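Side-chain contact in OmpA family protein (Escherichia coli, PDB 5M38), which probably binds peptidoglycan through its OmpA-like domain, as part of the TagL component of a type VI secretion system: residues 7-12 with 62-67. Numbering follows the deposited sequence.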
ATOM      1  N   ASN A   7       0.897   5.826  -0.117  1.00 58.86           N
ATOM      2  CA  ASN A   7       0.336   5.899   1.240  1.00 57.70           C
ATOM      3  C   ASN A   7       1.428   5.431   2.191  1.00 64.59           C
ATOM      4  O   ASN A   7       1.873   4.283   2.088  1.00 65.52           O
ATOM      5  CB  ASN A   7      -0.861   4.963   1.428  1.00 53.40           C
ATOM      6  CG  ASN A   7      -2.162   5.323   0.764  1.00 82.79           C
ATOM      7  OD1 ASN A   7      -2.618   4.600  -0.111  1.00 83.97           O
ATOM      8  ND2 ASN A   7      -2.872   6.305   1.275  1.00 74.17           N
ATOM      9  N   SER A   8       1.854   6.294   3.134  1.00 63.12           N
ATOM     10  CA  SER A   8       2.878   5.948   4.124  1.00 63.58           C
ATOM     11  C   SER A   8       2.299   4.963   5.133  1.00 69.43           C
ATOM     12  O   SER A   8       1.082   4.891   5.273  1.00 70.06           O
ATOM     13  CB  SER A   8       3.388   7.199   4.835  1.00 67.33           C
ATOM     14  OG  SER A   8       4.501   6.913   5.674  1.00 79.56           O
ATOM     15  N   LEU A   9       3.149   4.217   5.850  1.00 67.09           N
ATOM     16  CA  LEU A   9       2.658   3.275   6.852  1.00 67.92           C
ATOM     17  C   LEU A   9       2.372   4.005   8.209  1.00 75.64           C
ATOM     18  O   LEU A   9       3.180   4.079   9.129  1.00 75.88           O
ATOM     19  CB  LEU A   9       3.600   2.069   6.923  1.00 68.24           C
ATOM     20  CG  LEU A   9       3.389   0.950   5.864  1.00 72.04           C
ATOM     21  CD1 LEU A   9       2.666   1.403   4.659  1.00 71.37           C
ATOM     22  CD2 LEU A   9       4.684   0.274   5.456  1.00 77.05           C
ATOM     23  N   ALA A  10       1.244   4.728   8.173  1.00 74.94           N
ATOM     24  CA  ALA A  10       0.488   5.540   9.141  1.00 72.67           C
ATOM     25  C   ALA A  10      -0.971   5.100   8.794  1.00 72.10           C
ATOM     26  O   ALA A  10      -1.921   5.891   8.728  1.00 70.29           O
ATOM     27  CB  ALA A  10       0.658   6.996   8.794  1.00 73.69           C
ATOM     28  N   LEU A  11      -1.062   3.804   8.427  1.00 65.03           N
ATOM     29  CA  LEU A  11      -2.240   3.047   8.075  1.00 62.13           C
ATOM     30  C   LEU A  11      -2.259   1.877   9.030  1.00 61.14           C
ATOM     31  O   LEU A  11      -3.315   1.323   9.289  1.00 59.80           O
ATOM     32  CB  LEU A  11      -2.113   2.483   6.647  1.00 61.32           C
ATOM     33  CG  LEU A  11      -2.050   3.415   5.456  1.00 64.97           C
ATOM     34  CD1 LEU A  11      -1.604   2.628   4.222  1.00 64.76           C
ATOM     35  CD2 LEU A  11      -3.405   4.078   5.200  1.00 65.57           C
ATOM     36  N   PHE A  12      -1.077   1.500   9.546  1.00 56.58           N
ATOM     37  CA  PHE A  12      -0.874   0.335  10.407  1.00 55.31           C
ATOM     38  C   PHE A  12       0.010   0.681  11.568  1.00 62.35           C
ATOM     39  O   PHE A  12       0.812   1.612  11.474  1.00 63.22           O
ATOM     40  CB  PHE A  12      -0.154  -0.781   9.603  1.00 54.82           C
ATOM     41  CG  PHE A  12      -0.750  -1.092   8.254  1.00 54.27           C
ATOM     42  CD1 PHE A  12      -0.237  -0.510   7.097  1.00 56.89           C
ATOM     43  CD2 PHE A  12      -1.837  -1.953   8.135  1.00 55.20           C
ATOM     44  CE1 PHE A  12      -0.804  -0.792   5.840  1.00 57.44           C
ATOM     45  CE2 PHE A  12      -2.397  -2.235   6.878  1.00 57.79           C
ATOM     46  CZ  PHE A  12      -1.884  -1.648   5.745  1.00 55.80           C
ATOM     47  N   LEU A  62       2.720  -7.801   1.405  1.00 55.31           N
ATOM     48  CA  LEU A  62       1.561  -8.348   0.693  1.00 54.67           C
ATOM     49  C   LEU A  62       0.302  -8.249   1.561  1.00 60.76           C
ATOM     50  O   LEU A  62      -0.731  -7.795   1.075  1.00 62.26           O
ATOM     51  CB  LEU A  62       1.806  -9.802   0.224  1.00 54.95           C
ATOM     52  CG  LEU A  62       0.593 -10.477  -0.489  1.00 59.53           C
ATOM     53  CD1 LEU A  62       0.168  -9.735  -1.744  1.00 59.28           C
ATOM     54  CD2 LEU A  62       0.857 -11.886  -0.816  1.00 59.81           C
ATOM     55  N   LYS A  63       0.398  -8.637   2.842  1.00 57.71           N
ATOM     56  CA  LYS A  63      -0.681  -8.558   3.822  1.00 57.73           C
ATOM     57  C   LYS A  63      -1.204  -7.117   3.989  1.00 62.54           C
ATOM     58  O   LYS A  63      -2.407  -6.918   4.189  1.00 64.02           O
ATOM     59  CB  LYS A  63      -0.220  -9.131   5.186  1.00 60.61           C
ATOM     60  CG  LYS A  63      -0.026 -10.679   5.268  1.00 60.65           C
ATOM     61  CD  LYS A  63      -1.269 -11.597   5.079  1.00 66.20           C
ATOM     62  CE  LYS A  63      -2.077 -11.881   6.321  1.00 75.02           C
ATOM     63  NZ  LYS A  63      -3.217 -12.780   6.003  1.00 89.82           N
ATOM     64  N   ARG A  64      -0.299  -6.127   3.892  1.00 56.74           N
ATOM     65  CA  ARG A  64      -0.633  -4.705   3.964  1.00 55.24           C
ATOM     66  C   ARG A  64      -1.342  -4.209   2.706  1.00 59.04           C
ATOM     67  O   ARG A  64      -2.282  -3.425   2.807  1.00 60.05           O
ATOM     68  CB  ARG A  64       0.612  -3.877   4.277  1.00 54.46           C
ATOM     69  CG  ARG A  64       0.930  -3.953   5.759  1.00 47.31           C
ATOM     70  CD  ARG A  64       2.221  -3.290   6.143  1.00 45.90           C
ATOM     71  NE  ARG A  64       2.305  -3.205   7.602  1.00 56.84           N
ATOM     72  CZ  ARG A  64       3.245  -2.561   8.275  1.00 69.12           C
ATOM     73  NH1 ARG A  64       4.241  -1.974   7.625  1.00 64.12           N
ATOM     74  NH2 ARG A  64       3.217  -2.514   9.590  1.00 57.55           N
ATOM     75  N   ALA A  65      -0.911  -4.688   1.521  1.00 54.96           N
ATOM     76  CA  ALA A  65      -1.514  -4.400   0.220  1.00 52.46           C
ATOM     77  C   ALA A  65      -2.920  -5.019   0.157  1.00 57.71           C
ATOM     78  O   ALA A  65      -3.842  -4.398  -0.378  1.00 59.57           O
ATOM     79  CB  ALA A  65      -0.641  -4.961  -0.889  1.00 52.29           C
ATOM     80  N   GLU A  66      -3.090  -6.233   0.715  1.00 53.67           N
ATOM     81  CA  GLU A  66      -4.380  -6.924   0.780  1.00 53.97           C
ATOM     82  C   GLU A  66      -5.350  -6.138   1.666  1.00 58.80           C
ATOM     83  O   GLU A  66      -6.503  -5.982   1.274  1.00 60.90           O
ATOM     84  CB  GLU A  66      -4.216  -8.365   1.295  1.00 55.96           C
ATOM     85  CG  GLU A  66      -3.582  -9.308   0.292  1.00 64.92           C
ATOM     86  CD  GLU A  66      -3.309 -10.733   0.748  1.00 89.61           C
ATOM     87  OE1 GLU A  66      -3.153 -10.971   1.969  1.00 84.00           O
ATOM     88  OE2 GLU A  66      -3.221 -11.614  -0.137  1.00 87.28           O
ATOM     89  N   ALA A  67      -4.877  -5.598   2.826  1.00 53.53           N
ATOM     90  CA  ALA A  67      -5.658  -4.778   3.773  1.00 52.89           C
ATOM     91  C   ALA A  67      -6.204  -3.527   3.102  1.00 60.98           C
ATOM     92  O   ALA A  67      -7.375  -3.198   3.317  1.00 63.63           O
ATOM     93  CB  ALA A  67      -4.818  -4.394   4.975  1.00 52.93           C
TER
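Phe12, with CG anti to its carbonyl carbon (chi1 -49°), swings its ring toward helix 54-74, where Arg64, its own CG likewise anti to the carbonyl carbon, lies straight across the aromatic face. The two side chains run antiparallel. Arg64 CG stands almost over the middle of the ring, 3.6 Å from the Phe12 centroid, in a CH-pi contact. Farther along, Arg64 NE is 3.7 Å from Phe12 CD1, and the guanidinium plane is turned only 11° from that of the ring, so the flat group continues past the ring's CB end nearly parallel to it. Ala67, one helical turn on, fits its CB against the ring edge, 3.8 Å from Phe12 CE2. The fold is the alpha/beta sandwich of OmpA-like peptidoglycan-binding domains: segment 7-12 leaves edge strand 4-8 of the mixed sheet, and Leu9, the centre of an inverse gamma turn, starts the loop that brings Phe12 against the helix. From this turn Leu9 places CD2 beside Arg64 NH1, approaching the guanidinium obliquely, while Val109 of the neighbouring strand touches both side chains. No hydrogen bond joins the two segments; at the polar end of Arg64, NE bonds instead to Lys16 O in the loop beyond Phe12, and NH2 too is hydrogen-bonded outside the two segments. The bond to Lys16 and the face of the ring probably restrict rotation of the guanidinium. An alanine in place of Phe12 is likely to deprive the Arg64 methylenes of their aromatic platform, leaving the arginine chain freer to shift and Ala67 CB without the ring edge it packs against. Leu19, in the following loop, also touches Phe12.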